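Local structure of ssDNA binding protein (Pyrococcus furiosus, 4PSM) at residues A[42-45]-A[46-49]; A[93-96]-A[97-101]; A[103-106]-A[107-110]. The protein binds single-stranded DNA, which its oligomer probably holds in a system of tunnels running between the subunits. All blocks are in the same frame, centred on the assembly; numbering follows the deposited sequence.

Contact 1. Residues A[42-45]-A[46-49]; sequences ELNK and IIFE
Leu43 and Ile47 carry the apolar side of this helical turn, their side chains crossing at a slant. CD1 of Ile47 reaches back along the helix to CG of Leu43, at 3.6 Å from it. Leu43 CG lies anti to its backbone N (chi1 -179°), and Ile47 CG1 lies anti to its own carbonyl carbon (chi1 -69°). This choice sends Ile47 CG1 back over the preceding turn, where it sits 3.2 Å from Leu43 O and 3.8 Å from Leu43 CD1. Asn44 runs beside Ile47 and points the same way, with OD1 4.0 Å from Ile47 CD1. Ile47 N also bonds to Leu43 O at 2.7 Å. Leu43 and Ile47 face the sheet, where they meet Val66 and Ile64 of strand 61-71, and helix 15-26 covers their flank through Val19 and Tyr15. Leu43 also meets Trp77 of strand 74-87. An alanine in place of Leu43 is likely to open a gap beside Val66 and Trp77 and to leave CD1 of Ile47 without the Leu43 branch it rests on. On the exposed side Lys45 bends at chi2 and chi3 and crosses Glu49. Lys45 NZ stays 4.1 Å from Glu49 OE2, beyond a salt bridge. The helix is thus amphipathic: the turn is held to the sheet by apolar packing, while the charged pair probably adds only a mild attraction at the surface.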
loop_
_atom_site.group_PDB
_atom_site.type_symbol
_atom_site.label_atom_id
_atom_site.label_comp_id
_atom_site.label_asym_id
_atom_site.label_seq_id
_atom_site.Cartn_x
_atom_site.Cartn_y
_atom_site.Cartn_z
ATOM N N GLU A 42 9.653 9.225 34.543
ATOM C CA GLU A 42 9.857 9.329 35.980
ATOM C C GLU A 42 11.259 8.861 36.371
ATOM O O GLU A 42 12.001 9.585 37.021
ATOM C CB GLU A 42 8.803 8.523 36.733
ATOM C CG GLU A 42 7.373 8.970 36.488
ATOM C CD GLU A 42 6.368 8.159 37.287
ATOM O OE1 GLU A 42 5.161 8.478 37.228
ATOM O OE2 GLU A 42 6.783 7.203 37.976
ATOM N N LEU A 43 11.616 7.650 35.964
ATOM C CA LEU A 43 12.921 7.090 36.263
ATOM C C LEU A 43 14.049 7.997 35.768
ATOM O O LEU A 43 15.001 8.284 36.492
ATOM C CB LEU A 43 13.052 5.686 35.669
ATOM C CG LEU A 43 14.389 5.001 35.958
ATOM C CD1 LEU A 43 14.777 5.079 37.430
ATOM C CD2 LEU A 43 14.495 3.586 35.405
ATOM N N ASN A 44 13.929 8.456 34.533
ATOM C CA ASN A 44 14.945 9.308 33.931
ATOM C C ASN A 44 15.087 10.624 34.676
ATOM O O ASN A 44 16.160 11.228 34.690
ATOM C CB ASN A 44 14.650 9.546 32.435
ATOM C CG ASN A 44 14.904 8.305 31.590
ATOM O OD1 ASN A 44 15.715 7.461 31.964
ATOM N ND2 ASN A 44 14.206 8.182 30.453
ATOM N N LYS A 45 13.992 11.075 35.279
ATOM C CA LYS A 45 14.020 12.272 36.109
ATOM C C LYS A 45 14.933 12.018 37.310
ATOM O O LYS A 45 15.816 12.810 37.618
ATOM C CB LYS A 45 12.606 12.617 36.575
ATOM C CG LYS A 45 11.940 13.751 35.813
ATOM C CD LYS A 45 12.183 15.094 36.502
ATOM C CE LYS A 45 11.546 15.142 37.890
ATOM N NZ LYS A 45 11.759 16.449 38.576
ATOM N N ILE A 46 14.714 10.887 37.970
ATOM C CA ILE A 46 15.484 10.483 39.125
ATOM C C ILE A 46 16.942 10.248 38.747
ATOM O O ILE A 46 17.856 10.750 39.399
ATOM C CB ILE A 46 14.889 9.207 39.740
ATOM C CG1 ILE A 46 13.515 9.507 40.347
ATOM C CG2 ILE A 46 15.835 8.615 40.770
ATOM C CD1 ILE A 46 12.745 8.269 40.781
ATOM N N ILE A 47 17.152 9.493 37.678
ATOM C CA ILE A 47 18.497 9.181 37.223
ATOM C C ILE A 47 19.292 10.460 36.981
ATOM O O ILE A 47 20.435 10.593 37.415
ATOM C CB ILE A 47 18.455 8.327 35.947
ATOM C CG1 ILE A 47 17.911 6.931 36.268
ATOM C CG2 ILE A 47 19.827 8.225 35.318
ATOM C CD1 ILE A 47 17.750 6.057 35.051
ATOM N N PHE A 48 18.668 11.415 36.309
ATOM C CA PHE A 48 19.348 12.647 35.951
ATOM C C PHE A 48 19.757 13.453 37.171
ATOM O O PHE A 48 20.776 14.136 37.146
ATOM C CB PHE A 48 18.473 13.509 35.050
ATOM C CG PHE A 48 19.127 14.786 34.625
ATOM C CD1 PHE A 48 19.911 14.827 33.487
ATOM C CD2 PHE A 48 18.973 15.946 35.368
ATOM C CE1 PHE A 48 20.515 16.003 33.084
ATOM C CE2 PHE A 48 19.583 17.125 34.975
ATOM C CZ PHE A 48 20.348 17.154 33.824
ATOM N N GLU A 49 18.945 13.395 38.222
ATOM C CA GLU A 49 19.292 14.054 39.472
ATOM C C GLU A 49 20.554 13.416 40.046
ATOM O O GLU A 49 21.487 14.111 40.417
ATOM C CB GLU A 49 18.139 13.966 40.472
ATOM C CG GLU A 49 16.897 14.743 40.056
ATOM C CD GLU A 49 15.718 14.505 40.981
ATOM O OE1 GLU A 49 15.672 13.436 41.628
ATOM O OE2 GLU A 49 14.838 15.387 41.062
#

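Contact 2. Residues A[93-96]-A[97-101]; sequences EKLA and LAMEE
Leu97 and Ala96 have the most surface buried in this turn, followed by Leu95. Leu97 meets the preceding turn through its root. Its CB lies 3.4 Å from Glu93 O and 3.5 Å from Lys94 O. CG is anti to the backbone N (chi1 170°), which carries the two methyls off the preceding turn. Leu97 also packs on Phe9 of the second subunit. Leu97 N bonds to Glu93 O at 3.0 Å. Ala96 contributes a single methyl and a carbonyl. Its O receives the N-H of Glu100 at 3.0 Å, and CB of Glu100 rests against the same oxygen. This is the first part of the long helix 93-141, most of which falls in a predicted coiled coil, and one face of it is used for subunit contact. Leu95 is buried as well. Its CG stands 4.5 Å from CG of Met99, a selenomethionine, so the two side chains touch only lightly. Met99 is bent at chi2 and chi3. Its CG lies 3.2 Å from Leu95 O, and the bend folds CE back to 4.1 Å from that oxygen. Leu95 and Met99 both pack on Phe9 and Val61 of their own chain. Met99 also meets Met99 of the second subunit, and Glu101 forms a salt bridge with Arg63 of that subunit.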
loop_
_atom_site.group_PDB
_atom_site.type_symbol
_atom_site.label_atom_id
_atom_site.label_comp_id
_atom_site.label_asym_id
_atom_site.label_seq_id
_atom_site.Cartn_x
_atom_site.Cartn_y
_atom_site.Cartn_z
ATOM N N GLU A 93 38.972 6.051 27.841
ATOM C CA GLU A 93 38.911 6.797 26.593
ATOM C C GLU A 93 38.346 5.994 25.429
ATOM O O GLU A 93 37.590 6.544 24.634
ATOM C CB GLU A 93 40.244 7.449 26.232
ATOM C CG GLU A 93 40.666 8.546 27.187
ATOM C CD GLU A 93 41.577 8.015 28.295
ATOM O OE1 GLU A 93 41.515 6.798 28.579
ATOM O OE2 GLU A 93 42.360 8.806 28.873
ATOM N N LYS A 94 38.669 4.710 25.345
ATOM C CA LYS A 94 38.188 3.887 24.239
ATOM C C LYS A 94 36.704 3.550 24.342
ATOM O O LYS A 94 35.987 3.612 23.348
ATOM C CB LYS A 94 39.047 2.622 24.085
ATOM C CG LYS A 94 40.401 2.900 23.435
ATOM C CD LYS A 94 41.323 1.681 23.426
ATOM C CE LYS A 94 42.000 1.489 24.776
ATOM N NZ LYS A 94 43.008 2.545 25.082
ATOM N N LEU A 95 36.253 3.207 25.546
ATOM C CA LEU A 95 34.842 2.938 25.795
ATOM C C LEU A 95 34.016 4.178 25.481
ATOM O O LEU A 95 32.976 4.109 24.819
ATOM C CB LEU A 95 34.629 2.537 27.253
ATOM C CG LEU A 95 33.195 2.178 27.629
ATOM C CD1 LEU A 95 32.807 0.832 27.031
ATOM C CD2 LEU A 95 33.020 2.179 29.137
ATOM N N ALA A 96 34.494 5.319 25.957
ATOM C CA ALA A 96 33.804 6.582 25.740
ATOM C C ALA A 96 33.720 6.878 24.253
ATOM O O ALA A 96 32.695 7.337 23.762
ATOM C CB ALA A 96 34.519 7.712 26.462
ATOM N N LEU A 97 34.815 6.621 23.545
ATOM C CA LEU A 97 34.857 6.863 22.114
ATOM C C LEU A 97 33.845 5.980 21.407
ATOM O O LEU A 97 33.118 6.443 20.544
ATOM C CB LEU A 97 36.263 6.629 21.551
ATOM C CG LEU A 97 36.360 6.622 20.015
ATOM C CD1 LEU A 97 35.729 7.866 19.403
ATOM C CD2 LEU A 97 37.803 6.449 19.521
ATOM N N ALA A 98 33.807 4.709 21.796
ATOM C CA ALA A 98 32.917 3.738 21.185
ATOM C C ALA A 98 31.444 4.111 21.390
ATOM O O ALA A 98 30.634 3.969 20.479
ATOM C CB ALA A 98 33.200 2.343 21.743
HETATM N N MSE A 99 31.114 4.585 22.588
HETATM C CA MSE A 99 29.754 4.957 22.931
HETATM C C MSE A 99 29.311 6.203 22.193
HETATM O O MSE A 99 28.139 6.334 21.825
HETATM C CB MSE A 99 29.610 5.179 24.436
HETATM C CG MSE A 99 29.805 3.928 25.249
HETATM SE SE MSE A 99 28.762 2.451 24.557
HETATM C CE MSE A 99 30.007 1.651 23.315
ATOM N N GLU A 100 30.244 7.121 21.991
ATOM C CA GLU A 100 29.966 8.306 21.198
ATOM C C GLU A 100 29.715 7.911 19.737
ATOM O O GLU A 100 28.865 8.491 19.062
ATOM C CB GLU A 100 31.119 9.296 21.299
ATOM C CG GLU A 100 30.934 10.573 20.502
ATOM C CD GLU A 100 32.142 11.489 20.605
ATOM O OE1 GLU A 100 32.729 11.584 21.706
ATOM O OE2 GLU A 100 32.514 12.104 19.582
ATOM N N GLU A 101 30.452 6.913 19.259
ATOM C CA GLU A 101 30.244 6.386 17.916
ATOM C C GLU A 101 28.858 5.751 17.809
ATOM O O GLU A 101 28.148 5.967 16.836
ATOM C CB GLU A 101 31.325 5.365 17.560
ATOM C CG GLU A 101 32.727 5.965 17.509
ATOM C CD GLU A 101 33.803 4.953 17.164
ATOM O OE1 GLU A 101 33.572 3.735 17.349
ATOM O OE2 GLU A 101 34.880 5.388 16.702
#

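Contact 3. Residues A[103-106]-A[107-110]; sequences EHME and KMFE
Met105 and Met108, both selenomethionines, meet loosely at one edge of this turn. CE of Met108 comes within 3.8 Å of Met105 CA but stays 4.5 Å from Met105 CG. It gets there because the Met108 chain, extended at chi2, turns at chi3 (-54°) and brings the methyl back over the previous turn. Met108 is exposed, and so are His104 and Lys107. NE2 of His104 and NZ of Lys107 are 5.0 Å apart, too far to touch. Closer packing is found at the backbone and at the roots of the side chains. Glu110 CG lies 3.2 Å from Glu106 O, the same oxygen that accepts the N-H of Glu110. Phe109 CB sits 3.5 Å from Met105 O, and Phe109 N bonds to that oxygen at 3.0 Å. Lys107 N bonds to Glu103 O and makes a second, weak bond to His104 O. The carboxylates of Glu106 and Glu110 stand apart, and each has a partner elsewhere: Glu106 OE2 forms a salt bridge with Arg21 of its own chain, and Glu110 OE2 accepts a hydrogen bond from Gly143 N of the third subunit. Phe109 is the buried residue. Its CG is anti to the backbone N (chi1 172°), and its ring leads away from residues 103-106 into the assembly. There it meets the ring of Phe109 of the second subunit, and stacks edge-to-face with Tyr141 of the fourth, so this turn of helix 93-141 lies where helices of several subunits come together.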
loop_
_atom_site.group_PDB
_atom_site.type_symbol
_atom_site.label_atom_id
_atom_site.label_comp_id
_atom_site.label_asym_id
_atom_site.label_seq_id
_atom_site.Cartn_x
_atom_site.Cartn_y
_atom_site.Cartn_z
ATOM N N GLU A 103 26.209 6.425 19.669
ATOM C CA GLU A 103 25.264 7.527 19.738
ATOM C C GLU A 103 25.098 8.181 18.368
ATOM O O GLU A 103 23.995 8.547 17.967
ATOM C CB GLU A 103 25.759 8.558 20.751
ATOM C CG GLU A 103 24.674 9.394 21.400
ATOM C CD GLU A 103 23.940 8.655 22.506
ATOM O OE1 GLU A 103 24.105 7.418 22.626
ATOM O OE2 GLU A 103 23.204 9.322 23.264
ATOM N N HIS A 104 26.205 8.319 17.653
ATOM C CA HIS A 104 26.204 8.972 16.350
ATOM C C HIS A 104 25.515 8.114 15.295
ATOM O O HIS A 104 24.719 8.617 14.504
ATOM C CB HIS A 104 27.635 9.303 15.910
ATOM C CG HIS A 104 27.813 10.713 15.436
ATOM N ND1 HIS A 104 29.026 11.365 15.474
ATOM C CD2 HIS A 104 26.926 11.595 14.913
ATOM C CE1 HIS A 104 28.881 12.590 14.996
ATOM N NE2 HIS A 104 27.616 12.753 14.650
HETATM N N MSE A 105 25.824 6.821 15.281
HETATM C CA MSE A 105 25.199 5.915 14.330
HETATM C C MSE A 105 23.687 5.919 14.522
HETATM O O MSE A 105 22.919 5.734 13.569
HETATM C CB MSE A 105 25.751 4.489 14.456
HETATM C CG MSE A 105 25.190 3.532 13.397
HETATM SE SE MSE A 105 26.443 2.177 12.744
HETATM C CE MSE A 105 25.589 1.776 11.024
ATOM N N GLU A 106 23.267 6.147 15.760
ATOM C CA GLU A 106 21.853 6.160 16.107
ATOM C C GLU A 106 21.154 7.420 15.636
ATOM O O GLU A 106 19.990 7.372 15.260
ATOM C CB GLU A 106 21.677 6.017 17.611
ATOM C CG GLU A 106 22.161 4.693 18.156
ATOM C CD GLU A 106 21.848 4.540 19.624
ATOM O OE1 GLU A 106 21.683 5.580 20.303
ATOM O OE2 GLU A 106 21.749 3.386 20.093
ATOM N N LYS A 107 21.854 8.548 15.672
ATOM C CA LYS A 107 21.258 9.787 15.199
ATOM C C LYS A 107 21.002 9.677 13.690
ATOM O O LYS A 107 19.967 10.124 13.182
ATOM C CB LYS A 107 22.148 10.983 15.540
ATOM C CG LYS A 107 21.542 12.338 15.192
ATOM C CD LYS A 107 22.537 13.487 15.359
ATOM C CE LYS A 107 22.962 13.666 16.809
ATOM N NZ LYS A 107 23.775 14.903 16.989
HETATM N N MSE A 108 21.939 9.052 12.982
HETATM C CA MSE A 108 21.801 8.851 11.545
HETATM C C MSE A 108 20.679 7.869 11.230
HETATM O O MSE A 108 19.913 8.062 10.288
HETATM C CB MSE A 108 23.114 8.353 10.936
HETATM C CG MSE A 108 24.237 9.382 10.930
HETATM SE SE MSE A 108 25.785 8.768 9.910
HETATM C CE MSE A 108 26.085 7.064 10.805
ATOM N N PHE A 109 20.584 6.811 12.023
ATOM C CA PHE A 109 19.568 5.799 11.791
ATOM C C PHE A 109 18.171 6.375 11.959
ATOM O O PHE A 109 17.214 5.922 11.327
ATOM C CB PHE A 109 19.760 4.612 12.730
ATOM C CG PHE A 109 18.636 3.629 12.684
ATOM C CD1 PHE A 109 18.497 2.765 11.606
ATOM C CD2 PHE A 109 17.705 3.576 13.707
ATOM C CE1 PHE A 109 17.449 1.861 11.551
ATOM C CE2 PHE A 109 16.661 2.667 13.661
ATOM C CZ PHE A 109 16.525 1.814 12.576
ATOM N N GLU A 110 18.061 7.384 12.810
ATOM C CA GLU A 110 16.780 8.043 13.037
ATOM C C GLU A 110 16.274 8.807 11.821
ATOM O O GLU A 110 15.065 8.905 11.617
ATOM C CB GLU A 110 16.859 8.974 14.237
ATOM C CG GLU A 110 16.967 8.241 15.555
ATOM C CD GLU A 110 16.983 9.181 16.743
ATOM O OE1 GLU A 110 16.861 10.407 16.532
ATOM O OE2 GLU A 110 17.111 8.691 17.886
#

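Contact 1 comes first along the chain, on helix 33-53, which packs on the antiparallel sheet of strands 4-11, 61-71 and 74-87. Contacts 2 and 3 follow on helix 93-141, after the last strand. They adjoin in sequence, with centres about 14 Å apart. The centre of contact 1 is about 23 Å from the centre of each of the others, and it touches neither. Contacts 1 and 2 both pack against strand 61-71. No other subunit touches contact 1, whereas contact 2 meets the second subunit and contact 3 meets three. The chain thus passes from a folded core to a long helix that joins the four-chain assembly.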